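Local structure of hypothetical methylmalonyl-CoA decarboxylase alpha subunit (Sulfolobus tokodaii, 1X0U) at residues A62-T67 / I140-L145; K287-R292 / L366-G371; R43-L48 / D237-A242. The protein is of unconfirmed function but belongs to the carboxyl transferase family, within the ClpP/crotonase clan, and assembles from six copies of the chain. One frame throughout, in Å; residues are numbered along the deposited sequence.

Contact 1 (A62-T67 / I140-L145); sequences ATTRAT and IQEGAL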
loop_
_atom_site.group_PDB
_atom_site.type_symbol
_atom_site.label_atom_id
_atom_site.label_comp_id
_atom_site.label_asym_id
_atom_site.label_seq_id
_atom_site.Cartn_x
_atom_site.Cartn_y
_atom_site.Cartn_z
ATOM N N ALA A 62 6.414 26.469 -31.177
ATOM C CA ALA A 62 6.709 27.218 -29.957
ATOM C C ALA A 62 7.958 28.082 -30.094
ATOM O O ALA A 62 9.015 27.593 -30.472
ATOM C CB ALA A 62 6.866 26.263 -28.785
ATOM N N THR A 63 7.831 29.367 -29.774
ATOM C CA THR A 63 8.952 30.305 -29.878
ATOM C C THR A 63 9.370 30.898 -28.540
ATOM O O THR A 63 8.745 30.657 -27.507
ATOM C CB THR A 63 8.612 31.493 -30.816
ATOM O OG1 THR A 63 7.301 31.981 -30.504
ATOM C CG2 THR A 63 8.657 31.072 -32.271
ATOM N N THR A 64 10.443 31.682 -28.567
ATOM C CA THR A 64 10.928 32.334 -27.358
ATOM C C THR A 64 10.015 33.512 -27.050
ATOM O O THR A 64 9.385 34.064 -27.947
ATOM C CB THR A 64 12.354 32.865 -27.525
ATOM O OG1 THR A 64 12.724 33.585 -26.344
ATOM C CG2 THR A 64 12.446 33.795 -28.736
ATOM N N ARG A 65 9.949 33.883 -25.776
ATOM C CA ARG A 65 9.121 34.997 -25.333
ATOM C C ARG A 65 9.997 36.125 -24.813
ATOM O O ARG A 65 9.493 37.173 -24.402
ATOM C CB ARG A 65 8.181 34.547 -24.218
ATOM C CG ARG A 65 7.270 33.405 -24.608
ATOM C CD ARG A 65 6.434 32.991 -23.435
ATOM N NE ARG A 65 5.599 31.832 -23.714
ATOM C CZ ARG A 65 4.697 31.356 -22.862
ATOM N NH1 ARG A 65 4.525 31.948 -21.690
ATOM N NH2 ARG A 65 3.971 30.292 -23.176
ATOM N N ALA A 66 11.308 35.901 -24.810
ATOM C CA ALA A 66 12.245 36.912 -24.339
ATOM C C ALA A 66 12.183 38.097 -25.292
ATOM O O ALA A 66 11.836 37.937 -26.461
ATOM C CB ALA A 66 13.658 36.346 -24.299
ATOM N N THR A 67 12.521 39.282 -24.797
ATOM C CA THR A 67 12.480 40.476 -25.633
ATOM C C THR A 67 13.828 41.188 -25.667
ATOM O O THR A 67 14.106 41.969 -26.579
ATOM C CB THR A 67 11.430 41.477 -25.117
ATOM O OG1 THR A 67 12.098 42.556 -24.449
ATOM C CG2 THR A 67 10.480 40.799 -24.130
ATOM N N ILE A 140 22.660 33.127 -23.203
ATOM C CA ILE A 140 23.041 34.274 -22.397
ATOM C C ILE A 140 21.993 35.384 -22.486
ATOM O O ILE A 140 21.672 36.006 -21.478
ATOM C CB ILE A 140 24.448 34.804 -22.807
ATOM C CG1 ILE A 140 25.496 33.700 -22.618
ATOM C CG2 ILE A 140 24.864 35.974 -21.908
ATOM C CD1 ILE A 140 25.317 32.513 -23.524
ATOM N N GLN A 141 21.439 35.596 -23.677
ATOM C CA GLN A 141 20.419 36.628 -23.897
ATOM C C GLN A 141 19.202 36.547 -22.960
ATOM O O GLN A 141 18.534 37.559 -22.709
ATOM C CB GLN A 141 19.931 36.598 -25.352
ATOM C CG GLN A 141 21.016 36.825 -26.401
ATOM C CD GLN A 141 21.563 35.522 -26.985
ATOM O OE1 GLN A 141 22.012 34.634 -26.258
ATOM N NE2 GLN A 141 21.530 35.412 -28.307
ATOM N N GLU A 142 18.915 35.355 -22.442
ATOM C CA GLU A 142 17.774 35.178 -21.545
ATOM C C GLU A 142 18.141 35.178 -20.064
ATOM O O GLU A 142 17.305 34.930 -19.200
ATOM C CB GLU A 142 17.008 33.906 -21.922
ATOM C CG GLU A 142 16.224 34.065 -23.223
ATOM C CD GLU A 142 15.371 32.864 -23.566
ATOM O OE1 GLU A 142 14.691 32.330 -22.661
ATOM O OE2 GLU A 142 15.362 32.463 -24.747
ATOM N N GLY A 143 19.404 35.475 -19.781
ATOM C CA GLY A 143 19.885 35.545 -18.413
ATOM C C GLY A 143 19.507 34.419 -17.464
ATOM O O GLY A 143 19.678 33.234 -17.778
ATOM N N ALA A 144 18.978 34.799 -16.302
ATOM C CA ALA A 144 18.601 33.848 -15.260
ATOM C C ALA A 144 17.509 32.852 -15.650
ATOM O O ALA A 144 17.451 31.752 -15.104
ATOM C CB ALA A 144 18.190 34.600 -14.015
ATOM N N LEU A 145 16.636 33.238 -16.576
ATOM C CA LEU A 145 15.573 32.351 -17.024
ATOM C C LEU A 145 16.158 31.157 -17.773
ATOM O O LEU A 145 15.537 30.101 -17.853
ATOM C CB LEU A 145 14.593 33.102 -17.930
ATOM C CG LEU A 145 13.411 33.757 -17.227
ATOM C CD1 LEU A 145 12.429 32.690 -16.758
ATOM C CD2 LEU A 145 13.907 34.563 -16.049
HETATM O O HOH W 1 13.066 30.881 -24.934
#
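The torsions of Thr-64 and Glu-142 bring the two side chains together. In Thr-64, OG1 lies opposite the backbone N about CA-CB (chi1 175°) and heads for Glu-142. Glu-142 starts with CG beside its own N (chi1 -72°) and then runs straight (chi2 -175°), which carries the carboxylate across to the loop 62-67. The two side chains cross at a slant. OG1 of Thr-64 comes within 3.3 Å of OE2 of Glu-142, and one water links the same two atoms. The Thr-64 OG1 hydroxyl donates to it at 3.1 Å, and the water donates to Glu-142 OE2 at 2.8 Å. The other role of the hydroxyl is local. Thr-64 OG1 accepts from Ala-66 N at 3.1 Å, which makes an ST turn. Beside this turn, the Ala-66 methyl rests on the aliphatic part of the glutamate. Ala-66 CB lies 3.6 Å from Glu-142 CG and 3.9 Å from Glu-142 CD. The contact thus combines a water-linked polar pair with an apolar one, and it is buried.

The carboxylate has further partners: OE1 accepts from Glu-109 N, and OE2 forms a salt bridge with Arg-139. Glu-109 starts helix 109-125, so the carboxylate lies at the N-terminal end of that helix. Subunit interfaces are close by, with Arg-65 salt-bridged to Glu-109 of another subunit. Within the chain, segment 62-67 belongs to the loop between strands 56-57 and 81-88, while segment 140-145 follows strand 129-133 and leads into helix 144-160.

Contact 2 (K287-R292 / L366-G371); sequences KPYNMR and LVDTPG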
loop_
_atom_site.group_PDB
_atom_site.type_symbol
_atom_site.label_atom_id
_atom_site.label_comp_id
_atom_site.label_asym_id
_atom_site.label_seq_id
_atom_site.Cartn_x
_atom_site.Cartn_y
_atom_site.Cartn_z
ATOM N N LYS A 287 50.000 -14.359 -13.840
ATOM C CA LYS A 287 50.121 -14.104 -15.281
ATOM C C LYS A 287 48.779 -13.680 -15.914
ATOM O O LYS A 287 47.747 -14.317 -15.697
ATOM C CB LYS A 287 50.669 -15.347 -15.997
ATOM C CG LYS A 287 50.869 -15.160 -17.496
ATOM C CD LYS A 287 51.420 -16.427 -18.162
ATOM C CE LYS A 287 51.596 -16.222 -19.659
ATOM N NZ LYS A 287 51.943 -17.479 -20.360
ATOM N N PRO A 288 48.789 -12.610 -16.731
ATOM C CA PRO A 288 47.580 -12.102 -17.386
ATOM C C PRO A 288 47.096 -12.930 -18.569
ATOM O O PRO A 288 47.836 -13.722 -19.143
ATOM C CB PRO A 288 47.994 -10.699 -17.802
ATOM C CG PRO A 288 49.413 -10.920 -18.227
ATOM C CD PRO A 288 49.953 -11.776 -17.087
ATOM N N TYR A 289 45.833 -12.743 -18.919
ATOM C CA TYR A 289 45.232 -13.439 -20.050
ATOM C C TYR A 289 44.080 -12.567 -20.491
ATOM O O TYR A 289 43.871 -11.502 -19.923
ATOM C CB TYR A 289 44.708 -14.824 -19.647
ATOM C CG TYR A 289 43.744 -14.778 -18.491
ATOM C CD1 TYR A 289 44.206 -14.824 -17.176
ATOM C CD2 TYR A 289 42.369 -14.647 -18.706
ATOM C CE1 TYR A 289 43.328 -14.740 -16.099
ATOM C CE2 TYR A 289 41.481 -14.558 -17.635
ATOM C CZ TYR A 289 41.966 -14.603 -16.335
ATOM O OH TYR A 289 41.095 -14.487 -15.265
ATOM N N ASN A 290 43.317 -13.022 -21.477
ATOM C CA ASN A 290 42.204 -12.238 -21.988
ATOM C C ASN A 290 40.855 -12.605 -21.369
ATOM O O ASN A 290 40.212 -13.564 -21.803
ATOM C CB ASN A 290 42.129 -12.388 -23.511
ATOM C CG ASN A 290 41.160 -11.419 -24.139
ATOM O OD1 ASN A 290 40.700 -10.478 -23.491
ATOM N ND2 ASN A 290 40.854 -11.630 -25.409
ATOM N N MET A 291 40.428 -11.838 -20.365
ATOM C CA MET A 291 39.147 -12.087 -19.695
ATOM C C MET A 291 37.978 -11.923 -20.666
ATOM O O MET A 291 36.941 -12.587 -20.533
ATOM C CB MET A 291 38.973 -11.134 -18.500
ATOM C CG MET A 291 37.615 -11.231 -17.774
ATOM S SD MET A 291 37.256 -12.833 -16.976
ATOM C CE MET A 291 35.874 -13.377 -17.927
ATOM N N ARG A 292 38.149 -11.051 -21.652
ATOM C CA ARG A 292 37.095 -10.822 -22.631
ATOM C C ARG A 292 36.842 -12.081 -23.443
ATOM O O ARG A 292 35.748 -12.289 -23.956
ATOM C CB ARG A 292 37.466 -9.686 -23.589
ATOM C CG ARG A 292 37.571 -8.322 -22.950
ATOM C CD ARG A 292 37.564 -7.221 -24.016
ATOM N NE ARG A 292 37.544 -5.896 -23.405
ATOM C CZ ARG A 292 38.588 -5.346 -22.798
ATOM N NH1 ARG A 292 39.738 -6.006 -22.734
ATOM N NH2 ARG A 292 38.476 -4.150 -22.236
ATOM N N LEU A 366 32.465 -12.312 -12.837
ATOM C CA LEU A 366 33.514 -13.242 -13.237
ATOM C C LEU A 366 34.697 -12.662 -12.489
ATOM O O LEU A 366 35.134 -11.546 -12.767
ATOM C CB LEU A 366 33.720 -13.198 -14.757
ATOM C CG LEU A 366 32.446 -13.582 -15.522
ATOM C CD1 LEU A 366 32.561 -13.218 -16.991
ATOM C CD2 LEU A 366 32.188 -15.053 -15.347
ATOM N N VAL A 367 35.215 -13.427 -11.535
ATOM C CA VAL A 367 36.280 -12.940 -10.675
ATOM C C VAL A 367 37.710 -13.413 -10.864
ATOM O O VAL A 367 37.972 -14.596 -11.096
ATOM C CB VAL A 367 35.903 -13.198 -9.190
ATOM C CG1 VAL A 367 36.931 -12.546 -8.258
ATOM C CG2 VAL A 367 34.496 -12.673 -8.919
ATOM N N ASP A 368 38.626 -12.457 -10.720
ATOM C CA ASP A 368 40.063 -12.688 -10.788
ATOM C C ASP A 368 40.727 -11.378 -10.416
ATOM O O ASP A 368 41.252 -10.663 -11.257
ATOM C CB ASP A 368 40.513 -13.134 -12.187
ATOM C CG ASP A 368 41.969 -13.575 -12.208
ATOM O OD1 ASP A 368 42.563 -13.720 -11.113
ATOM O OD2 ASP A 368 42.517 -13.780 -13.317
ATOM N N THR A 369 40.676 -11.062 -9.133
ATOM C CA THR A 369 41.247 -9.829 -8.627
ATOM C C THR A 369 42.023 -10.108 -7.344
ATOM O O THR A 369 41.531 -10.793 -6.445
ATOM C CB THR A 369 40.130 -8.781 -8.373
ATOM O OG1 THR A 369 40.696 -7.610 -7.772
ATOM C CG2 THR A 369 39.038 -9.357 -7.465
ATOM N N PRO A 370 43.257 -9.593 -7.256
ATOM C CA PRO A 370 44.150 -9.758 -6.109
ATOM C C PRO A 370 43.953 -8.707 -5.019
ATOM O O PRO A 370 44.551 -8.801 -3.948
ATOM C CB PRO A 370 45.522 -9.640 -6.748
ATOM C CG PRO A 370 45.294 -8.531 -7.722
ATOM C CD PRO A 370 43.962 -8.905 -8.356
ATOM N N GLY A 371 43.126 -7.701 -5.294
ATOM C CA GLY A 371 42.906 -6.648 -4.317
ATOM C C GLY A 371 42.816 -5.284 -4.975
ATOM O O GLY A 371 42.369 -5.181 -6.104
#
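Met-291 and Leu-366 have the closest CA atoms across the contact, 8.6 Å apart. Segment 366-371 is the end of strand 363-369 and the turn beyond it. Segment 287-292 is extended as far as Asn-290, the N-cap of helix 291-298, whose OD1 makes a weak capping bond with Arg-292 N. The backbone gap is filled by two side-chain pairs. Tyr-289 OH donates to Asp-368 OD2 in a short hydrogen bond of 2.5 Å. The carboxylate oxygen sits at the edge of the ring and is met on its anti side, 24° out of the carboxylate plane. Ring and carboxylate are nearly coplanar, 11° apart. The Met-291 chain is bent at chi2 (63°) and again at chi3, and its CE methyl presses on Leu-366 CD1 at 3.4 Å, closer than usual for two carbons. These two side chains cross at about a right angle. Arg-407 also pairs with OD2 of Asp-368, and Lys-408 with OD1, so both oxygens have cationic partners. Strand 363-369 runs parallel to its neighbours 325-332 and 401-406. The contact ties the lead-in to helix 291-298 to the end of a central parallel strand of a mixed sheet, in line with the crotonase-like alpha/beta fold of this family.

Contact 3 (R43-L48 / D237-A242); sequences RERLAL and DSEQEA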
loop_
_atom_site.group_PDB
_atom_site.type_symbol
_atom_site.label_atom_id
_atom_site.label_comp_id
_atom_site.label_asym_id
_atom_site.label_seq_id
_atom_site.Cartn_x
_atom_site.Cartn_y
_atom_site.Cartn_z
ATOM N N ARG A 43 17.203 17.295 -37.305
ATOM C CA ARG A 43 16.180 16.467 -37.927
ATOM C C ARG A 43 16.717 15.262 -38.691
ATOM O O ARG A 43 16.065 14.215 -38.725
ATOM C CB ARG A 43 15.269 17.334 -38.809
ATOM C CG ARG A 43 14.315 18.204 -37.968
ATOM C CD ARG A 43 13.454 19.149 -38.811
ATOM N NE ARG A 43 12.668 20.044 -37.963
ATOM C CZ ARG A 43 11.545 19.707 -37.333
ATOM N NH1 ARG A 43 11.045 18.483 -37.453
ATOM N NH2 ARG A 43 10.925 20.597 -36.565
ATOM N N GLU A 44 17.908 15.394 -39.280
ATOM C CA GLU A 44 18.510 14.278 -40.007
ATOM C C GLU A 44 18.894 13.173 -39.006
ATOM O O GLU A 44 18.753 11.980 -39.291
ATOM C CB GLU A 44 19.739 14.755 -40.807
ATOM C CG GLU A 44 19.388 15.785 -41.885
ATOM C CD GLU A 44 20.596 16.372 -42.593
ATOM O OE1 GLU A 44 21.632 16.618 -41.940
ATOM O OE2 GLU A 44 20.502 16.607 -43.815
ATOM N N ARG A 45 19.357 13.567 -37.825
ATOM C CA ARG A 45 19.725 12.590 -36.808
ATOM C C ARG A 45 18.482 11.840 -36.316
ATOM O O ARG A 45 18.524 10.627 -36.114
ATOM C CB ARG A 45 20.413 13.290 -35.640
ATOM C CG ARG A 45 21.770 13.876 -35.977
ATOM C CD ARG A 45 22.107 15.025 -35.049
ATOM N NE ARG A 45 23.505 15.431 -35.153
ATOM C CZ ARG A 45 24.021 16.481 -34.515
ATOM N NH1 ARG A 45 23.255 17.239 -33.734
ATOM N NH2 ARG A 45 25.308 16.756 -34.634
ATOM N N LEU A 46 17.373 12.554 -36.132
ATOM C CA LEU A 46 16.131 11.925 -35.678
ATOM C C LEU A 46 15.595 10.941 -36.724
ATOM O O LEU A 46 15.174 9.840 -36.384
ATOM C CB LEU A 46 15.054 12.986 -35.380
ATOM C CG LEU A 46 15.164 13.903 -34.154
ATOM C CD1 LEU A 46 14.021 14.914 -34.208
ATOM C CD2 LEU A 46 15.075 13.102 -32.857
ATOM N N ALA A 47 15.595 11.333 -37.995
ATOM C CA ALA A 47 15.091 10.435 -39.032
ATOM C C ALA A 47 15.910 9.141 -39.052
ATOM O O ALA A 47 15.377 8.074 -39.332
ATOM C CB ALA A 47 15.133 11.118 -40.417
ATOM N N LEU A 48 17.205 9.242 -38.773
ATOM C CA LEU A 48 18.070 8.061 -38.737
ATOM C C LEU A 48 17.657 7.154 -37.565
ATOM O O LEU A 48 17.459 5.947 -37.735
ATOM C CB LEU A 48 19.540 8.471 -38.561
ATOM C CG LEU A 48 20.535 8.562 -39.727
ATOM C CD1 LEU A 48 19.894 8.167 -41.049
ATOM C CD2 LEU A 48 21.085 9.977 -39.800
ATOM N N ASP A 237 33.109 7.156 -33.601
ATOM C CA ASP A 237 33.678 7.946 -34.687
ATOM C C ASP A 237 32.700 8.821 -35.449
ATOM O O ASP A 237 33.091 9.850 -36.001
ATOM C CB ASP A 237 34.373 7.021 -35.678
ATOM C CG ASP A 237 35.564 6.331 -35.076
ATOM O OD1 ASP A 237 35.848 5.181 -35.474
ATOM O OD2 ASP A 237 36.223 6.946 -34.212
ATOM N N SER A 238 31.434 8.423 -35.498
ATOM C CA SER A 238 30.474 9.222 -36.233
ATOM C C SER A 238 29.093 9.282 -35.604
ATOM O O SER A 238 28.784 8.577 -34.644
ATOM C CB SER A 238 30.348 8.695 -37.657
ATOM O OG SER A 238 29.590 7.505 -37.666
ATOM N N GLU A 239 28.258 10.141 -36.169
ATOM C CA GLU A 239 26.907 10.312 -35.697
ATOM C C GLU A 239 26.046 9.122 -36.082
ATOM O O GLU A 239 25.178 8.704 -35.306
ATOM C CB GLU A 239 26.349 11.624 -36.242
ATOM C CG GLU A 239 26.916 12.813 -35.491
ATOM C CD GLU A 239 26.507 14.143 -36.072
ATOM O OE1 GLU A 239 25.441 14.210 -36.718
ATOM O OE2 GLU A 239 27.250 15.121 -35.865
ATOM N N GLN A 240 26.286 8.566 -37.270
ATOM C CA GLN A 240 25.536 7.395 -37.699
ATOM C C GLN A 240 25.839 6.274 -36.712
ATOM O O GLN A 240 24.947 5.513 -36.332
ATOM C CB GLN A 240 25.945 6.951 -39.104
ATOM C CG GLN A 240 25.206 5.696 -39.585
ATOM C CD GLN A 240 23.717 5.929 -39.825
ATOM O OE1 GLN A 240 22.867 5.154 -39.370
ATOM N NE2 GLN A 240 23.394 6.996 -40.551
ATOM N N GLU A 241 27.107 6.166 -36.308
ATOM C CA GLU A 241 27.509 5.139 -35.348
ATOM C C GLU A 241 26.886 5.421 -33.976
ATOM O O GLU A 241 26.458 4.506 -33.278
ATOM C CB GLU A 241 29.042 5.061 -35.248
ATOM C CG GLU A 241 29.714 4.312 -36.421
ATOM C CD GLU A 241 31.250 4.302 -36.367
ATOM O OE1 GLU A 241 31.864 3.635 -37.227
ATOM O OE2 GLU A 241 31.848 4.954 -35.481
ATOM N N ALA A 242 26.825 6.690 -33.594
ATOM C CA ALA A 242 26.227 7.063 -32.320
ATOM C C ALA A 242 24.777 6.589 -32.269
ATOM O O ALA A 242 24.355 6.004 -31.274
ATOM C CB ALA A 242 26.282 8.578 -32.130
#
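Glu-239 OE1 is gripped by two N-H groups: Arg-45 NE across the contact, at 2.8 Å, and Leu-40 N. Its other oxygen, OE2, takes Arg-45 NH2, also at 2.8 Å, and the hydroxyl of Tyr-196. Arg-45 therefore holds Glu-239 side-on, with one nitrogen to each oxygen, in a two-bond salt bridge. Both bonds are close to straight, with N-H...O angles of 168° and 165°. The oxygens lie in the guanidinium plane, but the guanidinium nitrogens approach from above the carboxylate plane. The two flat groups are turned 64° from each other, so the salt bridge is not the flat, coplanar kind. Both side chains run extended towards the meeting point, each from its own helix. Arg-45 NH1 has its own partner in Asp-134, just after strand 129-133.

The second pair is a simple van der Waals contact. Leu-48 lays its branch point against the amide end of Gln-240, with CG 3.4 Å from NE2. The leucine methyls follow, CD1 at 3.7 Å and CD2 at 3.8 Å from the same NE2 of Gln-240. The two side chains cross at about a right angle. Helix 239-252 is capped by Ser-238, whose OG accepts from Glu-241 N at 3.1 Å. Glu-239 stands in the first turn of this helix.

The buried Arg-45 and Glu-239 join helix 42-49 to the start of helix 239-252. With two partners on each oxygen, the carboxylate is well satisfied, and this setting would probably favour its ionised form.

In the fold
Contacts 1 and 3 belong with the first of the chain's two mixed sheets, and contact 2 with the second. Contacts 1 and 3 have centres about 29 Å apart and nearest atoms about 9 Å apart. In sequence, both segments of contact 1 fall between those of contact 3. Strand 129-133 relates the two: it is followed by Asp-134, a partner of contact 3, and then by segment 140-145. Contact 2 opens after both have closed. Its centre is about 36 Å from that of contact 3 and 54 Å from that of contact 1, across the chain's centre. Other subunits touch contact 1, whereas no other chain of the assembly touches the segments of contacts 2 and 3.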